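L-asparagine oxygenase (Streptomyces coelicolor, PDB 2OG5) catalyses the iron(II)- and 2-oxoglutarate-dependent 3-hydroxylation of L-asparagine, supplying (2S,3S)-3-hydroxyasparagine for the non-ribosomal synthesis of the calcium-dependent lipopeptide antibiotic. Local coordinates at residues Trp68-Trp79 / Leu134-Pro143; Ser94-Leu105 / Gly299-Thr309. One frame throughout, in Å; residues are numbered along the deposited sequence.

The two contacts lie with their centres about 17 Å apart and alternate along the chain: 68-79, then 94-105, then 134-143, and finally 299-309. Contact 1 packs helix 66-76 against helix 128-140, whose chain runs on into strand 142-146; contact 2 pairs strands 99-103 and 301-305. Both strand 142-146 and the pair of contact 2 belong to the larger, mixed sheet of the jelly-roll core; helix 128-140 packs against strand 326-333 of this sheet, with helix 66-76 on it. The contacts also touch directly, Trp79 packing on Leu105, and Thr136 and Leu140 on Ile303. Contact 2 lies nearer the centre of the chain, and its Val304 is close to the metal ligand His311.

Contact 1. Residues Trp68-Trp79 / Leu134-Pro143; sequences WVEAARNAWHAW and LMTACGLGDP
Gly139 CA sits over one face of the Trp76 indole, 3.5 Å from the centroid of the five-membered ring, a CH-pi contact in a crossing of two helices outside the jelly-roll sheet. The segments of these helices cross at -71°, their axes 7.8 Å apart. Because Gly139 has no side chain, the indole can lie directly on the backbone of helix 128-140; Trp76 CG, anti to the backbone N (chi1 167°), carries the ring there. One turn earlier in the same helix, Met135 lays its CG against Ala72 O and its SD against Ala75 CB, the chain bending at chi3 (-68°), and SD meets the edge of the Trp79 ring. There Trp79 NE1 makes a weak but nearly straight hydrogen bond to Met135 SD, 3.4 Å long. Farther along, Leu134 CD1 meets the Trp68 ring, and Val69 CG1 touches both Cys138 SG and Pro143 CG. Ile51 and Leu55 of helix 42-58 back Met135, whereas Leu134 packs on Thr330 of strand 326-333. At the polar margin Arg73 NH2, also hydrogen-bonded to Tyr348 OH, forms a salt bridge with Asp142 OD1 at 2.8 Å. A water in the guanidinium plane accepts from Arg73 NE and lies 2.9 Å from Asp142 OD1, though other acceptors compete for its protons.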
# COMPACT_ATOMS: atom_id res chain seq x y z
N TRP A 68 -13.40 -9.69 -14.17
CA TRP A 68 -12.07 -10.22 -13.84
C TRP A 68 -11.89 -10.15 -12.34
O TRP A 68 -11.35 -11.08 -11.74
CB TRP A 68 -10.99 -9.41 -14.55
CG TRP A 68 -9.73 -10.16 -14.91
CD1 TRP A 68 -9.46 -10.76 -16.10
CD2 TRP A 68 -8.55 -10.35 -14.10
NE1 TRP A 68 -8.21 -11.32 -16.08
CE2 TRP A 68 -7.63 -11.08 -14.87
CE3 TRP A 68 -8.19 -9.97 -12.80
CZ2 TRP A 68 -6.38 -11.45 -14.38
CZ3 TRP A 68 -6.95 -10.33 -12.33
CH2 TRP A 68 -6.06 -11.06 -13.12
N VAL A 69 -12.33 -9.06 -11.72
CA VAL A 69 -12.27 -8.98 -10.26
C VAL A 69 -13.11 -10.10 -9.65
O VAL A 69 -12.69 -10.70 -8.67
CB VAL A 69 -12.69 -7.58 -9.71
CG1 VAL A 69 -12.58 -7.55 -8.19
CG2 VAL A 69 -11.80 -6.49 -10.29
N GLU A 70 -14.27 -10.39 -10.23
CA GLU A 70 -15.10 -11.52 -9.77
C GLU A 70 -14.36 -12.85 -9.89
O GLU A 70 -14.40 -13.67 -8.97
CB GLU A 70 -16.41 -11.56 -10.56
CG GLU A 70 -17.39 -12.64 -10.11
CD GLU A 70 -18.70 -12.64 -10.90
OE1 GLU A 70 -18.86 -11.78 -11.80
OE2 GLU A 70 -19.55 -13.53 -10.66
N ALA A 71 -13.67 -13.08 -11.02
CA ALA A 71 -12.86 -14.30 -11.16
C ALA A 71 -11.77 -14.35 -10.10
O ALA A 71 -11.47 -15.42 -9.54
CB ALA A 71 -12.25 -14.38 -12.55
N ALA A 72 -11.17 -13.20 -9.79
CA ALA A 72 -10.13 -13.12 -8.76
C ALA A 72 -10.71 -13.46 -7.39
O ALA A 72 -10.09 -14.17 -6.60
CB ALA A 72 -9.48 -11.73 -8.76
N ARG A 73 -11.90 -12.94 -7.09
CA ARG A 73 -12.57 -13.25 -5.82
C ARG A 73 -12.81 -14.75 -5.68
O ARG A 73 -12.52 -15.35 -4.65
CB ARG A 73 -13.90 -12.50 -5.75
CG ARG A 73 -14.63 -12.61 -4.42
CD ARG A 73 -15.89 -11.76 -4.41
NE ARG A 73 -15.50 -10.36 -4.50
CZ ARG A 73 -15.69 -9.55 -5.54
NH1 ARG A 73 -16.34 -9.94 -6.64
NH2 ARG A 73 -15.21 -8.31 -5.45
N ASN A 74 -13.34 -15.36 -6.74
CA ASN A 74 -13.58 -16.80 -6.73
C ASN A 74 -12.28 -17.59 -6.60
O ASN A 74 -12.22 -18.59 -5.88
CB ASN A 74 -14.36 -17.21 -7.98
CG ASN A 74 -15.81 -16.74 -7.93
OD1 ASN A 74 -16.37 -16.32 -8.95
ND2 ASN A 74 -16.43 -16.82 -6.75
N ALA A 75 -11.24 -17.15 -7.30
CA ALA A 75 -9.95 -17.85 -7.26
C ALA A 75 -9.28 -17.73 -5.89
O ALA A 75 -8.60 -18.65 -5.45
CB ALA A 75 -9.03 -17.33 -8.37
N TRP A 76 -9.47 -16.60 -5.21
CA TRP A 76 -8.94 -16.45 -3.86
C TRP A 76 -9.38 -17.62 -2.97
O TRP A 76 -8.61 -18.15 -2.18
CB TRP A 76 -9.40 -15.13 -3.24
CG TRP A 76 -9.13 -15.09 -1.78
CD1 TRP A 76 -10.03 -15.26 -0.78
CD2 TRP A 76 -7.85 -14.93 -1.15
NE1 TRP A 76 -9.41 -15.20 0.44
CE2 TRP A 76 -8.07 -14.99 0.24
CE3 TRP A 76 -6.55 -14.73 -1.62
CZ2 TRP A 76 -7.02 -14.85 1.16
CZ3 TRP A 76 -5.53 -14.59 -0.71
CH2 TRP A 76 -5.76 -14.65 0.66
N HIS A 77 -10.63 -18.04 -3.11
CA HIS A 77 -11.16 -19.08 -2.25
C HIS A 77 -10.63 -20.47 -2.55
O HIS A 77 -10.87 -21.40 -1.77
CB HIS A 77 -12.68 -19.00 -2.23
CG HIS A 77 -13.16 -17.82 -1.47
ND1 HIS A 77 -13.05 -17.75 -0.10
CD2 HIS A 77 -13.65 -16.62 -1.87
CE1 HIS A 77 -13.49 -16.57 0.31
NE2 HIS A 77 -13.85 -15.86 -0.74
N ALA A 78 -9.88 -20.62 -3.65
CA ALA A 78 -9.12 -21.84 -3.93
C ALA A 78 -7.75 -21.88 -3.23
O ALA A 78 -7.10 -22.93 -3.21
CB ALA A 78 -8.93 -22.03 -5.44
N TRP A 79 -7.28 -20.76 -2.68
CA TRP A 79 -5.98 -20.73 -1.99
C TRP A 79 -5.95 -21.71 -0.81
O TRP A 79 -7.00 -22.02 -0.24
CB TRP A 79 -5.64 -19.35 -1.44
CG TRP A 79 -5.16 -18.33 -2.43
CD1 TRP A 79 -5.67 -18.09 -3.66
CD2 TRP A 79 -4.11 -17.38 -2.23
NE1 TRP A 79 -4.99 -17.04 -4.26
CE2 TRP A 79 -4.03 -16.59 -3.40
CE3 TRP A 79 -3.22 -17.11 -1.18
CZ2 TRP A 79 -3.10 -15.56 -3.55
CZ3 TRP A 79 -2.30 -16.08 -1.33
CH2 TRP A 79 -2.24 -15.32 -2.51
N LEU A 134 -4.99 -8.98 -7.01
CA LEU A 134 -6.44 -8.81 -6.96
C LEU A 134 -7.10 -9.95 -6.18
O LEU A 134 -8.11 -9.75 -5.50
CB LEU A 134 -7.04 -8.60 -8.35
CG LEU A 134 -6.63 -7.28 -9.03
CD1 LEU A 134 -7.34 -7.07 -10.37
CD2 LEU A 134 -6.87 -6.07 -8.14
N MET A 135 -6.53 -11.15 -6.24
CA MET A 135 -7.03 -12.26 -5.39
C MET A 135 -6.88 -11.88 -3.92
O MET A 135 -7.83 -11.98 -3.15
CB MET A 135 -6.30 -13.58 -5.69
CG MET A 135 -6.69 -14.21 -7.00
SD MET A 135 -6.00 -15.86 -7.27
CE MET A 135 -4.25 -15.50 -7.44
N THR A 136 -5.70 -11.41 -3.53
CA THR A 136 -5.46 -11.06 -2.13
C THR A 136 -6.36 -9.91 -1.69
O THR A 136 -6.88 -9.91 -0.57
CB THR A 136 -4.00 -10.70 -1.86
OG1 THR A 136 -3.16 -11.76 -2.36
CG2 THR A 136 -3.74 -10.52 -0.37
N ALA A 137 -6.56 -8.92 -2.56
CA ALA A 137 -7.44 -7.80 -2.24
C ALA A 137 -8.85 -8.28 -1.93
O ALA A 137 -9.49 -7.81 -0.99
CB ALA A 137 -7.47 -6.79 -3.39
N CYS A 138 -9.33 -9.24 -2.73
CA CYS A 138 -10.66 -9.80 -2.51
C CYS A 138 -10.77 -10.65 -1.25
O CYS A 138 -11.87 -10.86 -0.72
CB CYS A 138 -11.11 -10.60 -3.74
SG CYS A 138 -11.48 -9.62 -5.17
N GLY A 139 -9.64 -11.20 -0.78
CA GLY A 139 -9.59 -11.89 0.50
C GLY A 139 -9.65 -10.98 1.71
O GLY A 139 -10.26 -11.32 2.73
N LEU A 140 -9.00 -9.82 1.62
CA LEU A 140 -8.95 -8.87 2.73
C LEU A 140 -10.14 -7.90 2.76
O LEU A 140 -10.44 -7.29 3.78
CB LEU A 140 -7.66 -8.06 2.70
CG LEU A 140 -6.42 -8.79 3.20
CD1 LEU A 140 -5.17 -7.97 2.88
CD2 LEU A 140 -6.53 -9.05 4.70
N GLY A 141 -10.80 -7.75 1.61
CA GLY A 141 -11.89 -6.79 1.47
C GLY A 141 -12.23 -6.75 -0.00
O GLY A 141 -12.71 -7.74 -0.54
N ASP A 142 -12.00 -5.61 -0.64
CA ASP A 142 -12.10 -5.49 -2.10
C ASP A 142 -11.02 -4.54 -2.58
O ASP A 142 -10.59 -3.66 -1.84
CB ASP A 142 -13.46 -4.93 -2.51
CG ASP A 142 -14.57 -5.93 -2.26
OD1 ASP A 142 -14.68 -6.90 -3.05
OD2 ASP A 142 -15.32 -5.77 -1.28
N PRO A 143 -10.58 -4.70 -3.83
CA PRO A 143 -9.64 -3.72 -4.35
C PRO A 143 -10.35 -2.41 -4.64
O PRO A 143 -11.56 -2.39 -4.84
CB PRO A 143 -9.15 -4.36 -5.64
CG PRO A 143 -10.32 -5.19 -6.09
CD PRO A 143 -10.94 -5.73 -4.83
O HOH W 1 -14.31 -9.58 -2.10
O HOH W 2 -13.57 -13.14 -0.01

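Contact 2. Residues Ser94-Leu105 / Gly299-Thr309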
# COMPACT_ATOMS: atom_id res chain seq x y z
N SER A 94 -3.47 -6.51 13.10
CA SER A 94 -2.28 -6.32 12.27
C SER A 94 -0.98 -6.24 13.09
O SER A 94 0.10 -6.07 12.54
CB SER A 94 -2.45 -5.10 11.36
OG SER A 94 -2.75 -3.95 12.11
N GLY A 95 -1.10 -6.40 14.41
CA GLY A 95 0.06 -6.55 15.27
C GLY A 95 0.79 -5.25 15.57
O GLY A 95 0.42 -4.19 15.10
N PRO A 96 1.86 -5.34 16.37
CA PRO A 96 2.55 -4.14 16.81
C PRO A 96 3.22 -3.31 15.71
O PRO A 96 3.46 -2.13 15.92
CB PRO A 96 3.59 -4.68 17.81
CG PRO A 96 3.74 -6.11 17.49
CD PRO A 96 2.43 -6.57 16.94
N ASP A 97 3.52 -3.91 14.56
CA ASP A 97 4.10 -3.17 13.44
C ASP A 97 3.11 -2.87 12.33
O ASP A 97 3.44 -2.18 11.37
CB ASP A 97 5.30 -3.92 12.88
CG ASP A 97 6.40 -4.04 13.89
OD1 ASP A 97 6.95 -2.98 14.25
OD2 ASP A 97 6.70 -5.17 14.33
N GLY A 98 1.88 -3.36 12.47
CA GLY A 98 0.83 -3.05 11.51
C GLY A 98 1.16 -3.42 10.08
O GLY A 98 0.78 -2.71 9.15
N ALA A 99 1.87 -4.52 9.90
CA ALA A 99 2.34 -4.94 8.59
C ALA A 99 2.64 -6.43 8.58
O ALA A 99 2.96 -7.03 9.61
CB ALA A 99 3.60 -4.16 8.21
N ILE A 100 2.52 -7.03 7.40
CA ILE A 100 2.87 -8.43 7.20
C ILE A 100 3.63 -8.55 5.88
O ILE A 100 3.38 -7.77 4.96
CB ILE A 100 1.61 -9.35 7.24
CG1 ILE A 100 1.99 -10.83 7.08
CG2 ILE A 100 0.60 -8.96 6.17
CD1 ILE A 100 0.83 -11.77 7.45
N VAL A 101 4.57 -9.48 5.80
CA VAL A 101 5.20 -9.81 4.53
C VAL A 101 5.01 -11.30 4.26
O VAL A 101 5.19 -12.12 5.15
CB VAL A 101 6.67 -9.42 4.51
CG1 VAL A 101 7.28 -9.76 3.15
CG2 VAL A 101 6.80 -7.94 4.79
N LEU A 102 4.55 -11.62 3.05
CA LEU A 102 4.44 -13.00 2.58
C LEU A 102 5.55 -13.20 1.55
O LEU A 102 5.76 -12.33 0.71
CB LEU A 102 3.08 -13.26 1.93
CG LEU A 102 1.85 -13.56 2.79
CD1 LEU A 102 1.69 -12.59 3.91
CD2 LEU A 102 0.63 -13.56 1.88
N ARG A 103 6.24 -14.33 1.62
CA ARG A 103 7.37 -14.61 0.72
C ARG A 103 7.08 -15.88 -0.04
O ARG A 103 6.56 -16.83 0.52
CB ARG A 103 8.65 -14.79 1.54
CG ARG A 103 8.94 -13.65 2.47
CD ARG A 103 10.22 -13.89 3.26
NE ARG A 103 10.43 -12.85 4.26
CZ ARG A 103 11.46 -12.01 4.28
NH1 ARG A 103 12.42 -12.05 3.35
NH2 ARG A 103 11.55 -11.10 5.24
N GLY A 104 7.43 -15.91 -1.32
CA GLY A 104 7.29 -17.12 -2.13
C GLY A 104 6.07 -17.12 -3.03
O GLY A 104 5.67 -18.17 -3.52
N LEU A 105 5.49 -15.94 -3.26
CA LEU A 105 4.35 -15.81 -4.16
C LEU A 105 4.83 -15.88 -5.61
O LEU A 105 5.99 -15.56 -5.90
CB LEU A 105 3.60 -14.50 -3.90
CG LEU A 105 2.80 -14.53 -2.59
CD1 LEU A 105 2.46 -13.13 -2.16
CD2 LEU A 105 1.54 -15.39 -2.72
N GLY A 299 8.63 -11.96 -5.60
CA GLY A 299 7.71 -12.90 -4.96
C GLY A 299 7.33 -12.53 -3.54
O GLY A 299 6.60 -13.28 -2.90
N GLU A 300 7.84 -11.40 -3.05
CA GLU A 300 7.47 -10.92 -1.73
C GLU A 300 6.33 -9.93 -1.85
O GLU A 300 6.34 -9.07 -2.73
CB GLU A 300 8.66 -10.29 -1.01
CG GLU A 300 9.73 -11.31 -0.73
CD GLU A 300 10.85 -10.79 0.15
OE1 GLU A 300 10.98 -9.55 0.26
OE2 GLU A 300 11.57 -11.65 0.71
N LEU A 301 5.36 -10.07 -0.95
CA LEU A 301 4.18 -9.20 -0.88
C LEU A 301 4.12 -8.57 0.50
O LEU A 301 3.93 -9.28 1.48
CB LEU A 301 2.92 -10.03 -1.11
CG LEU A 301 1.57 -9.33 -0.97
CD1 LEU A 301 1.43 -8.25 -2.03
CD2 LEU A 301 0.41 -10.33 -1.07
N ALA A 302 4.29 -7.25 0.56
CA ALA A 302 4.18 -6.50 1.80
C ALA A 302 2.78 -5.95 1.87
O ALA A 302 2.29 -5.38 0.89
CB ALA A 302 5.19 -5.36 1.84
N ILE A 303 2.12 -6.11 3.01
CA ILE A 303 0.78 -5.56 3.22
C ILE A 303 0.84 -4.66 4.45
O ILE A 303 1.18 -5.12 5.54
CB ILE A 303 -0.26 -6.66 3.42
CG1 ILE A 303 -0.23 -7.65 2.25
CG2 ILE A 303 -1.68 -6.05 3.58
CD1 ILE A 303 -1.16 -8.86 2.46
N VAL A 304 0.55 -3.38 4.24
CA VAL A 304 0.63 -2.36 5.28
C VAL A 304 -0.79 -1.98 5.71
O VAL A 304 -1.64 -1.72 4.87
CB VAL A 304 1.37 -1.12 4.75
CG1 VAL A 304 1.47 -0.05 5.82
CG2 VAL A 304 2.77 -1.50 4.22
N ASP A 305 -1.05 -2.01 7.00
CA ASP A 305 -2.31 -1.55 7.56
C ASP A 305 -2.27 -0.04 7.65
O ASP A 305 -1.65 0.54 8.53
CB ASP A 305 -2.53 -2.18 8.93
CG ASP A 305 -3.89 -1.84 9.52
OD1 ASP A 305 -4.49 -0.84 9.07
OD2 ASP A 305 -4.35 -2.56 10.45
N ASN A 306 -2.93 0.60 6.69
CA ASN A 306 -2.88 2.04 6.52
C ASN A 306 -3.66 2.81 7.57
O ASN A 306 -3.59 4.05 7.59
CB ASN A 306 -3.39 2.40 5.12
CG ASN A 306 -3.03 3.82 4.69
OD1 ASN A 306 -1.88 4.26 4.84
ND2 ASN A 306 -4.01 4.53 4.11
N ARG A 307 -4.39 2.11 8.43
CA ARG A 307 -5.08 2.76 9.57
C ARG A 307 -4.10 3.09 10.70
O ARG A 307 -4.32 4.06 11.44
CB ARG A 307 -6.17 1.86 10.16
CG ARG A 307 -7.53 1.85 9.47
CD ARG A 307 -7.61 0.90 8.31
NE ARG A 307 -7.28 -0.48 8.65
CZ ARG A 307 -8.14 -1.45 8.92
NH1 ARG A 307 -9.45 -1.26 8.88
NH2 ARG A 307 -7.69 -2.66 9.22
N VAL A 308 -3.03 2.30 10.83
CA VAL A 308 -2.13 2.40 11.98
C VAL A 308 -0.65 2.55 11.61
O VAL A 308 0.18 2.81 12.48
CB VAL A 308 -2.27 1.20 12.94
CG1 VAL A 308 -3.63 1.22 13.63
CG2 VAL A 308 -2.04 -0.12 12.21
N THR A 309 -0.32 2.41 10.33
CA THR A 309 1.07 2.37 9.90
C THR A 309 1.30 3.32 8.74
O THR A 309 0.56 3.28 7.76
CB THR A 309 1.44 0.93 9.51
OG1 THR A 309 1.30 0.11 10.68
CG2 THR A 309 2.89 0.79 9.00
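Ile100 and Ile303 form a hydrogen-bonded antiparallel pair in which each backbone N-H meets the other's carbonyl, Ile303 N lying 2.9 Å from Ile100 O. Leu102 and Leu301 repeat this exchange, and Asp305 N adds a bond to Gly98 O. At the opposite end Gly299 O accepts from Leu105 N at 2.9 Å, with only a weak bond from Gly104 N. Val101 and Arg103 bond through their backbones to strand 37-39 and its flank, so strand 99-103 has hydrogen-bonded neighbours along both edges.

Asp305 divides its carboxylate between two sets of donors. Its CG stands anti to the backbone N (chi1 -175°), which turns the carboxylate to Ser94. Ser94 OG gives its proton to Asp305 OD2 at 2.7 Å, on the anti side and somewhat out of the carboxylate plane, and itself accepts from Arg213. Asp305 OD1 closes an Asx turn with Arg307 N and takes Arg307 NE in a 2.8 Å salt bridge, the two donors coming from opposite faces of the carboxylate plane. Arg103 NH1 meets Glu300 OE2 at 2.8 Å; the side chains run alongside each other, with guanidinium and carboxylate planes 83° apart. Asp37 takes Arg103 NE, while Leu297 N satisfies Glu300 OE1.

Ile100, Leu102 and Ile303 face helix 81-92; Ala302 and Val304 face strand 207-211. Val304 comes within about 5 Å of the metal ligand His311, side chain to side chain, beside the metal site. The pairing itself belongs to the larger sheet of the jelly roll in this iron(II)/2-oxoglutarate oxygenase.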